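Local coordinates for protein endo-beta-1,4-glucanase (Ampullaria crossean, PDB 5XBU) that probably hydrolyses internal beta-1,4-glucosidic bonds of cellulose, as a glycoside hydrolase family 45 endoglucanase, at residues Cys38-Lys43 against Phe49-Gln54. Numbering follows the deposited sequence.
Sequences CGCGQK and FPWNLQ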
loop_
_atom_site.group_PDB
_atom_site.type_symbol
_atom_site.label_atom_id
_atom_site.label_comp_id
_atom_site.label_asym_id
_atom_site.label_seq_id
_atom_site.Cartn_x
_atom_site.Cartn_y
_atom_site.Cartn_z
ATOM N N CYS A 38 7.085 -9.387 5.336
ATOM C CA CYS A 38 7.658 -8.834 6.545
ATOM C C CYS A 38 7.686 -9.853 7.676
ATOM O O CYS A 38 8.060 -9.502 8.801
ATOM C CB CYS A 38 6.952 -7.554 6.981
ATOM S SG CYS A 38 7.003 -6.269 5.697
ATOM N N GLY A 39 7.363 -11.109 7.390
ATOM C CA GLY A 39 7.473 -12.133 8.409
ATOM C C GLY A 39 6.461 -12.017 9.530
ATOM O O GLY A 39 6.739 -12.440 10.659
ATOM N N CYS A 40 5.268 -11.502 9.234
ATOM C CA CYS A 40 4.239 -11.300 10.253
ATOM C C CYS A 40 3.404 -12.566 10.460
ATOM O O CYS A 40 2.201 -12.623 10.192
ATOM C CB CYS A 40 3.378 -10.094 9.914
ATOM S SG CYS A 40 4.357 -8.557 9.933
ATOM N N GLY A 41 4.105 -13.582 10.956
ATOM C CA GLY A 41 3.531 -14.847 11.387
ATOM C C GLY A 41 4.637 -15.658 12.034
ATOM O O GLY A 41 5.788 -15.234 12.111
ATOM N N GLN A 42 4.281 -16.792 12.618
ATOM C CA GLN A 42 5.309 -17.536 13.337
ATOM C C GLN A 42 6.425 -17.946 12.377
ATOM O O GLN A 42 6.186 -18.259 11.210
ATOM C CB GLN A 42 4.712 -18.760 14.010
ATOM C CG GLN A 42 4.205 -19.758 13.024
ATOM C CD GLN A 42 3.210 -20.674 13.633
ATOM O OE1 GLN A 42 2.015 -20.396 13.612
ATOM N NE2 GLN A 42 3.684 -21.777 14.187
ATOM N N LYS A 43 7.654 -17.945 12.878
ATOM C CA LYS A 43 8.810 -18.203 12.030
ATOM C C LYS A 43 8.710 -19.565 11.360
ATOM O O LYS A 43 8.184 -20.521 11.928
ATOM C CB LYS A 43 10.079 -18.119 12.872
ATOM C CG LYS A 43 10.347 -16.708 13.327
ATOM C CD LYS A 43 11.451 -16.579 14.349
ATOM C CE LYS A 43 11.467 -15.142 14.862
ATOM N NZ LYS A 43 10.119 -14.504 14.751
ATOM N N PHE A 49 -0.045 -14.201 11.338
ATOM C CA PHE A 49 -0.819 -13.927 12.535
ATOM C C PHE A 49 -2.214 -13.463 12.133
ATOM O O PHE A 49 -2.361 -12.727 11.145
ATOM C CB PHE A 49 -0.172 -12.828 13.375
ATOM C CG PHE A 49 1.233 -13.126 13.840
ATOM C CD1 PHE A 49 1.515 -14.230 14.606
ATOM C CD2 PHE A 49 2.271 -12.267 13.540
ATOM C CE1 PHE A 49 2.787 -14.505 15.071
ATOM C CE2 PHE A 49 3.550 -12.509 13.990
ATOM C CZ PHE A 49 3.821 -13.641 14.755
ATOM N N PRO A 50 -3.249 -13.843 12.883
ATOM C CA PRO A 50 -4.598 -13.381 12.534
ATOM C C PRO A 50 -4.686 -11.879 12.347
ATOM O O PRO A 50 -5.389 -11.420 11.433
ATOM C CB PRO A 50 -5.465 -13.904 13.694
ATOM C CG PRO A 50 -4.780 -15.225 14.050
ATOM C CD PRO A 50 -3.277 -14.879 13.941
ATOM N N TRP A 51 -4.014 -11.088 13.189
ATOM C CA TRP A 51 -4.119 -9.640 13.023
ATOM C C TRP A 51 -3.676 -9.187 11.638
ATOM O O TRP A 51 -4.157 -8.160 11.134
ATOM C CB TRP A 51 -3.376 -8.881 14.117
ATOM C CG TRP A 51 -1.877 -9.088 14.139
ATOM C CD1 TRP A 51 -1.178 -9.883 14.994
ATOM C CD2 TRP A 51 -0.900 -8.447 13.300
ATOM N NE1 TRP A 51 0.159 -9.791 14.728
ATOM C CE2 TRP A 51 0.357 -8.918 13.688
ATOM C CE3 TRP A 51 -0.979 -7.499 12.277
ATOM C CZ2 TRP A 51 1.527 -8.493 13.066
ATOM C CZ3 TRP A 51 0.187 -7.082 11.655
ATOM C CH2 TRP A 51 1.431 -7.585 12.055
ATOM N N ASN A 52 -2.733 -9.901 11.030
ATOM C CA ASN A 52 -2.213 -9.540 9.711
ATOM C C ASN A 52 -3.146 -9.944 8.567
ATOM O O ASN A 52 -2.924 -9.551 7.419
ATOM C CB ASN A 52 -0.801 -10.125 9.567
ATOM C CG ASN A 52 -0.083 -9.585 8.368
ATOM O OD1 ASN A 52 -0.164 -8.395 8.067
ATOM N ND2 ASN A 52 0.644 -10.462 7.675
ATOM N N LEU A 53 -4.221 -10.664 8.865
ATOM C CA LEU A 53 -5.328 -10.874 7.944
ATOM C C LEU A 53 -6.507 -9.959 8.224
ATOM O O LEU A 53 -7.355 -9.779 7.345
ATOM C CB LEU A 53 -5.802 -12.340 8.048
ATOM C CG LEU A 53 -4.778 -13.356 7.571
ATOM C CD1 LEU A 53 -5.318 -14.747 7.760
ATOM C CD2 LEU A 53 -4.381 -13.125 6.103
ATOM N N GLN A 54 -6.584 -9.390 9.431
ATOM C CA GLN A 54 -7.777 -8.693 9.909
ATOM C C GLN A 54 -7.671 -7.173 9.880
ATOM O O GLN A 54 -8.707 -6.493 9.758
ATOM C CB GLN A 54 -8.059 -9.094 11.363
ATOM C CG GLN A 54 -8.419 -10.539 11.555
ATOM C CD GLN A 54 -8.267 -10.984 12.996
ATOM O OE1 GLN A 54 -7.577 -10.356 13.796
ATOM N NE2 GLN A 54 -8.919 -12.093 13.333
#
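Phe49 lies flat against the backbone of Gly41, with Gly41 CA over the middle of its ring, 3.4 Å from the centroid and 8° off the ring normal: a CH-pi contact. The ring spans more than one residue, since CE2 comes to 3.3 Å from Gly41 N while CD2 sits equally close to the carbonyl carbon of Cys40. The first torsion helps to put it there, with CG anti to the carbonyl carbon of Phe49 and beside its backbone N (chi1 -59°); that same N donates to Cys40 O at 3.0 Å, the N-H pointing nearly straight at the acceptor (160°) and the donor lying somewhat out of the carbonyl plane. Backbone and ring therefore grip the same peptide unit. Replacing Phe49 by an alanine would probably keep this hydrogen bond but strip the cover from the Gly41 backbone, leaving the loop freer to shift.

Cys40 is at the centre of an inverse gamma turn closed by Gly41 N and Gly39 O, and its side chain runs alongside the helix, where CB and SG make the contacts. CB is in van der Waals contact with the amide nitrogen of Asn52, 3.6 Å from ND2; OD1 of that amide is hydrogen-bonded to Thr109. SG meets the Trp51 indole obliquely, 3.7 Å from CH2, as a sulfur-aromatic contact. The same sulfur is bonded to Cys178 in a disulfide; Trp51 also touches Cys178 and bonds through NE1 to Gln177, so Trp51 and the disulfide both join helix and loop to the C-terminal segment.

The whole is a short loop turning back on the start of helix 50-54, at the periphery of the double-psi beta-barrel, where one disulfide, Cys40 to Cys178, ties this loop to the C-terminal segment and Cys38 is held by Cys78.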